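PDB 6HVG: alternansucrase from Leuconostoc mesenteroides, which is a large multidomain member of glycoside hydrolase family 70, combining a TIM-barrel-type catalytic region with choline-binding-like repeats and a bound calcium ion. Local coordinates for residues D399-D413 with Y1260-A1274. Sequence-based numbering, arbitrary orientation.
Sequences DKSSFENVDGYLTAD and YVLKDWATNQYFNIA
Between Leu-410 and Leu-1262, one water is gripped by three backbone groups: it accepts from Leu-410 N at 3.1 Å and donates to the O atoms of Leu-1262 and Phe-1271. Leu-1262 N returns a nearly straight bond to Leu-410 O (3.0 Å, 168°), coming from above the carbonyl plane. Farther along, Ile-1273 N reaches Gly-408 O at 3.2 Å, the carbonyl of the third residue of the type I' turn Val-406 to Tyr-409, whose Gly-408 N is held by Asn-405 OD1.

The two ends of the Asn-1272 amide have different tasks. With CG roughly anti to its own N (chi1 -156°), ND2 sits over the centre of the Tyr-409 ring, 3.3 Å above its plane, the amide turned nearly perpendicular to the ring, while OD1 accepts from Ala-1274 N in an Asx turn. The Tyr-409 hydroxyl is bonded to Arg-543 O. Thr-411 CB lies over one face of the Tyr-1260 ring, a CH-pi contact. Ile-1273 leads its CD1 to Phe-403 CB, and Phe-1271 CB packs on Leu-410 CD1.

Loops 847 residues apart thus join beside strands 1166-1175 and 1190-1197, as in family 70 domains built from noncontiguous chain segments; backbone bonds and the shared water probably set their alignment, with apolar side chains packed around them.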
ATOM      1  N   ASP A 399     -26.792   4.883 -34.102  1.00 61.61           N
ATOM      2  CA  ASP A 399     -25.635   4.019 -34.374  1.00 67.07           C
ATOM      3  C   ASP A 399     -24.312   4.736 -34.081  1.00 67.51           C
ATOM      4  O   ASP A 399     -24.308   5.885 -33.647  1.00 64.65           O
ATOM      5  CB  ASP A 399     -25.664   3.500 -35.830  1.00 71.18           C
ATOM      6  CG  ASP A 399     -25.767   4.620 -36.860  1.00 72.43           C
ATOM      7  OD1 ASP A 399     -25.337   5.759 -36.560  1.00 73.66           O
ATOM      8  OD2 ASP A 399     -26.301   4.355 -37.962  1.00 69.84           O
ATOM      9  N   LYS A 400     -23.196   4.047 -34.314  1.00 68.88           N
ATOM     10  CA  LYS A 400     -21.878   4.571 -33.973  1.00 68.82           C
ATOM     11  C   LYS A 400     -21.500   5.848 -34.729  1.00 68.52           C
ATOM     12  O   LYS A 400     -20.638   6.593 -34.261  1.00 64.44           O
ATOM     13  CB  LYS A 400     -20.816   3.497 -34.189  1.00 75.01           C
ATOM     14  CG  LYS A 400     -20.998   2.288 -33.283  1.00 79.39           C
ATOM     15  CD  LYS A 400     -19.821   1.320 -33.290  1.00 81.95           C
ATOM     16  CE  LYS A 400     -20.091   0.156 -32.338  1.00 80.60           C
ATOM     17  NZ  LYS A 400     -18.891  -0.640 -31.982  1.00 78.68           N
ATOM     18  N   SER A 401     -22.147   6.119 -35.866  1.00 70.85           N
ATOM     19  CA  SER A 401     -21.903   7.375 -36.603  1.00 75.52           C
ATOM     20  C   SER A 401     -22.245   8.591 -35.770  1.00 73.58           C
ATOM     21  O   SER A 401     -21.428   9.496 -35.609  1.00 76.22           O
ATOM     22  CB  SER A 401     -22.728   7.444 -37.884  1.00 78.94           C
ATOM     23  OG  SER A 401     -22.273   6.494 -38.818  1.00 85.46           O
ATOM     24  N   SER A 402     -23.462   8.589 -35.235  1.00 71.46           N
ATOM     25  CA  SER A 402     -24.023   9.753 -34.540  1.00 67.83           C
ATOM     26  C   SER A 402     -23.785   9.782 -33.031  1.00 62.44           C
ATOM     27  O   SER A 402     -24.188  10.741 -32.378  1.00 57.58           O
ATOM     28  CB  SER A 402     -25.526   9.843 -34.820  1.00 67.82           C
ATOM     29  OG  SER A 402     -25.743  10.165 -36.167  1.00 68.13           O
ATOM     30  N   PHE A 403     -23.138   8.748 -32.485  1.00 60.58           N
ATOM     31  CA  PHE A 403     -22.886   8.659 -31.034  1.00 60.14           C
ATOM     32  C   PHE A 403     -21.452   8.274 -30.716  1.00 57.33           C
ATOM     33  O   PHE A 403     -20.991   7.228 -31.155  1.00 57.73           O
ATOM     34  CB  PHE A 403     -23.783   7.584 -30.417  1.00 60.01           C
ATOM     35  CG  PHE A 403     -25.187   8.032 -30.117  1.00 59.45           C
ATOM     36  CD1 PHE A 403     -25.433   8.853 -29.049  1.00 56.99           C
ATOM     37  CD2 PHE A 403     -26.258   7.583 -30.889  1.00 59.10           C
ATOM     38  CE1 PHE A 403     -26.717   9.244 -28.764  1.00 58.26           C
ATOM     39  CE2 PHE A 403     -27.543   7.965 -30.604  1.00 60.35           C
ATOM     40  CZ  PHE A 403     -27.775   8.795 -29.537  1.00 59.09           C
ATOM     41  N   GLU A 404     -20.758   9.094 -29.934  1.00 57.28           N
ATOM     42  CA  GLU A 404     -19.456   8.701 -29.390  1.00 56.21           C
ATOM     43  C   GLU A 404     -19.706   7.623 -28.355  1.00 54.82           C
ATOM     44  O   GLU A 404     -20.604   7.758 -27.525  1.00 56.22           O
ATOM     45  CB  GLU A 404     -18.723   9.897 -28.759  1.00 59.52           C
ATOM     46  CG  GLU A 404     -18.185  10.909 -29.779  1.00 60.84           C
ATOM     47  CD  GLU A 404     -17.578  12.153 -29.141  1.00 60.85           C
ATOM     48  OE1 GLU A 404     -17.588  12.291 -27.898  1.00 61.24           O
ATOM     49  OE2 GLU A 404     -17.052  12.998 -29.893  1.00 58.98           O
ATOM     50  N   ASN A 405     -18.908   6.565 -28.378  1.00 56.32           N
ATOM     51  CA  ASN A 405     -19.203   5.386 -27.571  1.00 54.54           C
ATOM     52  C   ASN A 405     -18.004   4.490 -27.304  1.00 52.17           C
ATOM     53  O   ASN A 405     -16.944   4.657 -27.878  1.00 53.85           O
ATOM     54  CB  ASN A 405     -20.273   4.566 -28.278  1.00 56.29           C
ATOM     55  CG  ASN A 405     -19.753   3.881 -29.528  1.00 58.23           C
ATOM     56  OD1 ASN A 405     -19.649   2.650 -29.592  1.00 60.60           O
ATOM     57  ND2 ASN A 405     -19.442   4.667 -30.528  1.00 60.32           N
ATOM     58  N   VAL A 406     -18.210   3.524 -26.422  1.00 51.00           N
ATOM     59  CA  VAL A 406     -17.268   2.439 -26.169  1.00 46.82           C
ATOM     60  C   VAL A 406     -18.072   1.148 -26.267  1.00 45.74           C
ATOM     61  O   VAL A 406     -19.054   0.961 -25.544  1.00 43.75           O
ATOM     62  CB  VAL A 406     -16.652   2.562 -24.768  1.00 47.63           C
ATOM     63  CG1 VAL A 406     -15.539   1.532 -24.563  1.00 48.68           C
ATOM     64  CG2 VAL A 406     -16.133   3.981 -24.537  1.00 46.81           C
ATOM     65  N   ASP A 407     -17.660   0.268 -27.168  1.00 49.37           N
ATOM     66  CA  ASP A 407     -18.344  -1.025 -27.434  1.00 53.77           C
ATOM     67  C   ASP A 407     -19.850  -0.914 -27.533  1.00 50.71           C
ATOM     68  O   ASP A 407     -20.576  -1.820 -27.116  1.00 51.76           O
ATOM     69  CB  ASP A 407     -17.951  -2.101 -26.398  1.00 55.61           C
ATOM     70  CG  ASP A 407     -16.510  -2.559 -26.547  1.00 58.50           C
ATOM     71  OD1 ASP A 407     -15.878  -2.220 -27.574  1.00 60.40           O
ATOM     72  OD2 ASP A 407     -16.013  -3.261 -25.640  1.00 62.28           O
ATOM     73  N   GLY A 408     -20.305   0.197 -28.103  1.00 51.13           N
ATOM     74  CA  GLY A 408     -21.732   0.449 -28.266  1.00 55.68           C
ATOM     75  C   GLY A 408     -22.396   1.224 -27.146  1.00 55.02           C
ATOM     76  O   GLY A 408     -23.418   1.869 -27.354  1.00 60.63           O
ATOM     77  N   TYR A 409     -21.833   1.149 -25.950  1.00 54.95           N
ATOM     78  CA  TYR A 409     -22.417   1.810 -24.803  1.00 52.97           C
ATOM     79  C   TYR A 409     -22.092   3.296 -24.812  1.00 52.29           C
ATOM     80  O   TYR A 409     -21.165   3.713 -25.510  1.00 51.44           O
ATOM     81  CB  TYR A 409     -21.891   1.183 -23.537  1.00 50.28           C
ATOM     82  CG  TYR A 409     -22.348  -0.222 -23.360  1.00 48.33           C
ATOM     83  CD1 TYR A 409     -23.549  -0.509 -22.741  1.00 47.49           C
ATOM     84  CD2 TYR A 409     -21.599  -1.269 -23.837  1.00 50.70           C
ATOM     85  CE1 TYR A 409     -23.983  -1.804 -22.588  1.00 47.31           C
ATOM     86  CE2 TYR A 409     -22.022  -2.578 -23.679  1.00 49.71           C
ATOM     87  CZ  TYR A 409     -23.215  -2.833 -23.052  1.00 48.00           C
ATOM     88  OH  TYR A 409     -23.640  -4.128 -22.881  1.00 48.42           O
ATOM     89  N   LEU A 410     -22.873   4.075 -24.057  1.00 47.49           N
ATOM     90  CA  LEU A 410     -22.678   5.507 -23.967  1.00 48.29           C
ATOM     91  C   LEU A 410     -22.071   5.873 -22.631  1.00 46.12           C
ATOM     92  O   LEU A 410     -22.211   5.140 -21.680  1.00 50.18           O
ATOM     93  CB  LEU A 410     -24.011   6.242 -24.109  1.00 51.32           C
ATOM     94  CG  LEU A 410     -24.922   5.879 -25.275  1.00 52.56           C
ATOM     95  CD1 LEU A 410     -26.129   6.782 -25.251  1.00 52.89           C
ATOM     96  CD2 LEU A 410     -24.209   5.990 -26.608  1.00 54.13           C
ATOM     97  N   THR A 411     -21.420   7.027 -22.567  1.00 44.60           N
ATOM     98  CA  THR A 411     -20.788   7.498 -21.350  1.00 45.08           C
ATOM     99  C   THR A 411     -21.279   8.900 -20.999  1.00 44.70           C
ATOM    100  O   THR A 411     -21.850   9.568 -21.819  1.00 44.06           O
ATOM    101  CB  THR A 411     -19.218   7.470 -21.468  1.00 45.20           C
ATOM    102  OG1 THR A 411     -18.756   8.326 -22.518  1.00 42.40           O
ATOM    103  CG2 THR A 411     -18.714   6.063 -21.764  1.00 44.46           C
ATOM    104  N   ALA A 412     -21.024   9.340 -19.780  1.00 45.15           N
ATOM    105  CA  ALA A 412     -21.459  10.666 -19.331  1.00 49.93           C
ATOM    106  C   ALA A 412     -20.940  11.810 -20.238  1.00 52.95           C
ATOM    107  O   ALA A 412     -21.641  12.800 -20.474  1.00 56.73           O
ATOM    108  CB  ALA A 412     -21.018  10.900 -17.887  1.00 49.67           C
ATOM    109  N   ASP A 413     -19.719  11.657 -20.744  1.00 52.88           N
ATOM    110  CA  ASP A 413     -19.069  12.680 -21.572  1.00 52.59           C
ATOM    111  C   ASP A 413     -19.226  12.406 -23.065  1.00 53.01           C
ATOM    112  O   ASP A 413     -18.536  12.993 -23.905  1.00 55.57           O
ATOM    113  CB  ASP A 413     -17.584  12.780 -21.204  1.00 55.15           C
ATOM    114  CG  ASP A 413     -16.848  11.450 -21.366  1.00 54.02           C
ATOM    115  OD1 ASP A 413     -17.474  10.441 -21.735  1.00 57.59           O
ATOM    116  OD2 ASP A 413     -15.644  11.420 -21.126  1.00 52.26           O
ATOM    117  N   TYR A1260     -20.660   5.620 -14.973  1.00 50.35           N
ATOM    118  CA  TYR A1260     -20.137   6.398 -16.093  1.00 49.02           C
ATOM    119  C   TYR A1260     -20.659   5.802 -17.404  1.00 48.99           C
ATOM    120  O   TYR A1260     -20.808   6.519 -18.386  1.00 47.06           O
ATOM    121  CB  TYR A1260     -18.609   6.367 -16.047  1.00 49.41           C
ATOM    122  CG  TYR A1260     -17.884   7.128 -17.130  1.00 50.34           C
ATOM    123  CD1 TYR A1260     -17.936   8.502 -17.179  1.00 53.03           C
ATOM    124  CD2 TYR A1260     -17.112   6.470 -18.075  1.00 49.58           C
ATOM    125  CE1 TYR A1260     -17.261   9.194 -18.147  1.00 55.30           C
ATOM    126  CE2 TYR A1260     -16.436   7.157 -19.058  1.00 51.01           C
ATOM    127  CZ  TYR A1260     -16.514   8.512 -19.094  1.00 53.62           C
ATOM    128  OH  TYR A1260     -15.841   9.206 -20.081  1.00 56.21           O
ATOM    129  N   VAL A1261     -20.916   4.493 -17.403  1.00 47.68           N
ATOM    130  CA  VAL A1261     -21.620   3.831 -18.495  1.00 49.46           C
ATOM    131  C   VAL A1261     -23.111   4.028 -18.248  1.00 51.94           C
ATOM    132  O   VAL A1261     -23.630   3.600 -17.222  1.00 56.91           O
ATOM    133  CB  VAL A1261     -21.329   2.325 -18.550  1.00 50.04           C
ATOM    134  CG1 VAL A1261     -22.078   1.673 -19.715  1.00 49.97           C
ATOM    135  CG2 VAL A1261     -19.834   2.053 -18.680  1.00 49.10           C
ATOM    136  N   LEU A1262     -23.796   4.679 -19.187  1.00 50.07           N
ATOM    137  CA  LEU A1262     -25.133   5.216 -18.937  1.00 46.71           C
ATOM    138  C   LEU A1262     -26.242   4.187 -18.985  1.00 46.67           C
ATOM    139  O   LEU A1262     -26.242   3.279 -19.806  1.00 48.30           O
ATOM    140  CB  LEU A1262     -25.438   6.333 -19.915  1.00 46.65           C
ATOM    141  CG  LEU A1262     -24.502   7.531 -19.790  1.00 46.56           C
ATOM    142  CD1 LEU A1262     -24.708   8.531 -20.914  1.00 48.55           C
ATOM    143  CD2 LEU A1262     -24.714   8.188 -18.448  1.00 45.89           C
ATOM    144  N   LYS A1263     -27.200   4.388 -18.087  1.00 47.87           N
ATOM    145  CA  LYS A1263     -28.188   3.395 -17.715  1.00 48.27           C
ATOM    146  C   LYS A1263     -29.511   4.084 -17.426  1.00 46.50           C
ATOM    147  O   LYS A1263     -29.529   5.239 -17.016  1.00 50.58           O
ATOM    148  CB  LYS A1263     -27.652   2.697 -16.472  1.00 51.57           C
ATOM    149  CG  LYS A1263     -28.413   1.510 -15.904  1.00 53.71           C
ATOM    150  CD  LYS A1263     -28.157   1.435 -14.405  1.00 54.17           C
ATOM    151  CE  LYS A1263     -28.502   0.120 -13.735  1.00 54.00           C
ATOM    152  NZ  LYS A1263     -28.439   0.288 -12.254  1.00 53.84           N
ATOM    153  N   ASP A1264     -30.609   3.385 -17.688  1.00 43.26           N
ATOM    154  CA  ASP A1264     -31.934   3.852 -17.345  1.00 41.44           C
ATOM    155  C   ASP A1264     -32.309   3.270 -15.995  1.00 39.84           C
ATOM    156  O   ASP A1264     -32.240   2.049 -15.820  1.00 36.67           O
ATOM    157  CB  ASP A1264     -32.926   3.379 -18.390  1.00 43.11           C
ATOM    158  CG  ASP A1264     -34.352   3.560 -17.947  1.00 46.70           C
ATOM    159  OD1 ASP A1264     -34.741   4.709 -17.651  1.00 48.53           O
ATOM    160  OD2 ASP A1264     -35.079   2.557 -17.867  1.00 51.05           O
ATOM    161  N   TRP A1265     -32.689   4.122 -15.036  1.00 38.89           N
ATOM    162  CA  TRP A1265     -32.905   3.638 -13.677  1.00 39.57           C
ATOM    163  C   TRP A1265     -34.100   2.743 -13.600  1.00 39.35           C
ATOM    164  O   TRP A1265     -34.161   1.847 -12.755  1.00 40.44           O
ATOM    165  CB  TRP A1265     -33.062   4.771 -12.669  1.00 43.24           C
ATOM    166  CG  TRP A1265     -31.895   5.706 -12.601  1.00 46.74           C
ATOM    167  CD1 TRP A1265     -31.918   7.047 -12.815  1.00 51.19           C
ATOM    168  CD2 TRP A1265     -30.552   5.379 -12.297  1.00 47.94           C
ATOM    169  NE1 TRP A1265     -30.670   7.584 -12.672  1.00 50.66           N
ATOM    170  CE2 TRP A1265     -29.805   6.577 -12.363  1.00 50.72           C
ATOM    171  CE3 TRP A1265     -29.902   4.201 -11.957  1.00 50.09           C
ATOM    172  CZ2 TRP A1265     -28.435   6.628 -12.108  1.00 52.21           C
ATOM    173  CZ3 TRP A1265     -28.524   4.252 -11.700  1.00 54.01           C
ATOM    174  CH2 TRP A1265     -27.813   5.465 -11.778  1.00 52.44           C
ATOM    175  N   ALA A1266     -35.067   2.984 -14.470  1.00 41.33           N
ATOM    176  CA  ALA A1266     -36.371   2.339 -14.387  1.00 41.18           C
ATOM    177  C   ALA A1266     -36.348   0.862 -14.740  1.00 41.79           C
ATOM    178  O   ALA A1266     -36.925   0.034 -14.037  1.00 39.71           O
ATOM    179  CB  ALA A1266     -37.324   3.062 -15.295  1.00 40.69           C
ATOM    180  N   THR A1267     -35.681   0.549 -15.848  1.00 42.97           N
ATOM    181  CA  THR A1267     -35.558  -0.813 -16.338  1.00 43.19           C
ATOM    182  C   THR A1267     -34.217  -1.445 -16.011  1.00 44.20           C
ATOM    183  O   THR A1267     -34.075  -2.652 -16.115  1.00 46.96           O
ATOM    184  CB  THR A1267     -35.689  -0.818 -17.844  1.00 44.67           C
ATOM    185  OG1 THR A1267     -34.738   0.088 -18.397  1.00 46.91           O
ATOM    186  CG2 THR A1267     -37.066  -0.370 -18.250  1.00 44.35           C
ATOM    187  N   ASN A1268     -33.257  -0.623 -15.580  1.00 48.46           N
ATOM    188  CA  ASN A1268     -31.867  -1.017 -15.315  1.00 47.06           C
ATOM    189  C   ASN A1268     -31.112  -1.536 -16.537  1.00 49.60           C
ATOM    190  O   ASN A1268     -30.077  -2.132 -16.393  1.00 52.42           O
ATOM    191  CB  ASN A1268     -31.794  -1.993 -14.163  1.00 46.23           C
ATOM    192  CG  ASN A1268     -32.274  -1.377 -12.858  1.00 50.93           C
ATOM    193  OD1 ASN A1268     -31.672  -0.429 -12.339  1.00 50.59           O
ATOM    194  ND2 ASN A1268     -33.334  -1.950 -12.296  1.00 55.14           N
ATOM    195  N   GLN A1269     -31.610  -1.243 -17.735  1.00 51.26           N
ATOM    196  CA  GLN A1269     -30.947  -1.603 -18.970  1.00 50.15           C
ATOM    197  C   GLN A1269     -30.006  -0.482 -19.384  1.00 48.37           C
ATOM    198  O   GLN A1269     -30.312   0.694 -19.191  1.00 45.26           O
ATOM    199  CB  GLN A1269     -31.989  -1.849 -20.062  1.00 55.60           C
ATOM    200  CG  GLN A1269     -31.414  -2.371 -21.369  1.00 57.10           C
ATOM    201  CD  GLN A1269     -32.479  -2.620 -22.400  1.00 55.12           C
ATOM    202  OE1 GLN A1269     -33.657  -2.402 -22.151  1.00 54.62           O
ATOM    203  NE2 GLN A1269     -32.065  -3.062 -23.577  1.00 54.73           N
ATOM    204  N   TYR A1270     -28.852  -0.847 -19.942  1.00 47.48           N
ATOM    205  CA  TYR A1270     -27.856   0.143 -20.339  1.00 46.90           C
ATOM    206  C   TYR A1270     -28.118   0.558 -21.772  1.00 45.00           C
ATOM    207  O   TYR A1270     -28.543  -0.250 -22.582  1.00 51.00           O
ATOM    208  CB  TYR A1270     -26.439  -0.421 -20.199  1.00 47.38           C
ATOM    209  CG  TYR A1270     -25.898  -0.539 -18.763  1.00 48.16           C
ATOM    210  CD1 TYR A1270     -26.122  -1.680 -18.001  1.00 47.54           C
ATOM    211  CD2 TYR A1270     -25.138   0.475 -18.183  1.00 47.15           C
ATOM    212  CE1 TYR A1270     -25.621  -1.804 -16.719  1.00 43.43           C
ATOM    213  CE2 TYR A1270     -24.644   0.352 -16.894  1.00 44.60           C
ATOM    214  CZ  TYR A1270     -24.881  -0.795 -16.184  1.00 43.21           C
ATOM    215  OH  TYR A1270     -24.413  -0.911 -14.909  1.00 48.33           O
ATOM    216  N   PHE A1271     -27.868   1.809 -22.105  1.00 43.47           N
ATOM    217  CA  PHE A1271     -28.096   2.244 -23.485  1.00 47.93           C
ATOM    218  C   PHE A1271     -27.070   1.612 -24.413  1.00 49.02           C
ATOM    219  O   PHE A1271     -25.905   1.456 -24.048  1.00 52.61           O
ATOM    220  CB  PHE A1271     -28.079   3.784 -23.597  1.00 49.71           C
ATOM    221  CG  PHE A1271     -29.054   4.463 -22.666  1.00 48.36           C
ATOM    222  CD1 PHE A1271     -30.412   4.216 -22.790  1.00 46.84           C
ATOM    223  CD2 PHE A1271     -28.615   5.282 -21.640  1.00 47.08           C
ATOM    224  CE1 PHE A1271     -31.309   4.789 -21.928  1.00 48.20           C
ATOM    225  CE2 PHE A1271     -29.520   5.872 -20.775  1.00 46.52           C
ATOM    226  CZ  PHE A1271     -30.861   5.627 -20.915  1.00 46.86           C
ATOM    227  N   ASN A1272     -27.508   1.240 -25.609  1.00 50.63           N
ATOM    228  CA  ASN A1272     -26.611   0.678 -26.612  1.00 53.32           C
ATOM    229  C   ASN A1272     -27.054   0.977 -28.040  1.00 56.85           C
ATOM    230  O   ASN A1272     -28.252   1.064 -28.318  1.00 57.42           O
ATOM    231  CB  ASN A1272     -26.467  -0.839 -26.410  1.00 55.40           C
ATOM    232  CG  ASN A1272     -25.172  -1.383 -27.000  1.00 56.76           C
ATOM    233  OD1 ASN A1272     -25.108  -1.707 -28.174  1.00 57.29           O
ATOM    234  ND2 ASN A1272     -24.128  -1.452 -26.188  1.00 59.95           N
ATOM    235  N   ILE A1273     -26.078   1.101 -28.940  1.00 58.82           N
ATOM    236  CA  ILE A1273     -26.334   1.457 -30.349  1.00 61.98           C
ATOM    237  C   ILE A1273     -25.516   0.641 -31.368  1.00 65.42           C
ATOM    238  O   ILE A1273     -25.413   1.023 -32.525  1.00 65.08           O
ATOM    239  CB  ILE A1273     -26.009   2.939 -30.587  1.00 61.14           C
ATOM    240  CG1 ILE A1273     -24.651   3.262 -29.970  1.00 61.95           C
ATOM    241  CG2 ILE A1273     -27.103   3.831 -30.014  1.00 59.76           C
ATOM    242  CD1 ILE A1273     -23.862   4.280 -30.737  1.00 64.76           C
ATOM    243  N   ALA A1274     -24.954  -0.490 -30.949  1.00 71.36           N
ATOM    244  CA  ALA A1274     -23.991  -1.222 -31.778  1.00 75.00           C
ATOM    245  C   ALA A1274     -24.655  -1.901 -32.967  1.00 79.48           C
ATOM    246  O   ALA A1274     -24.182  -1.788 -34.102  1.00 79.84           O
ATOM    247  CB  ALA A1274     -23.229  -2.238 -30.941  1.00 73.98           C
TER
HETATM  248  O   HOH W   1     -24.971   2.871 -22.090  1.00 42.17           O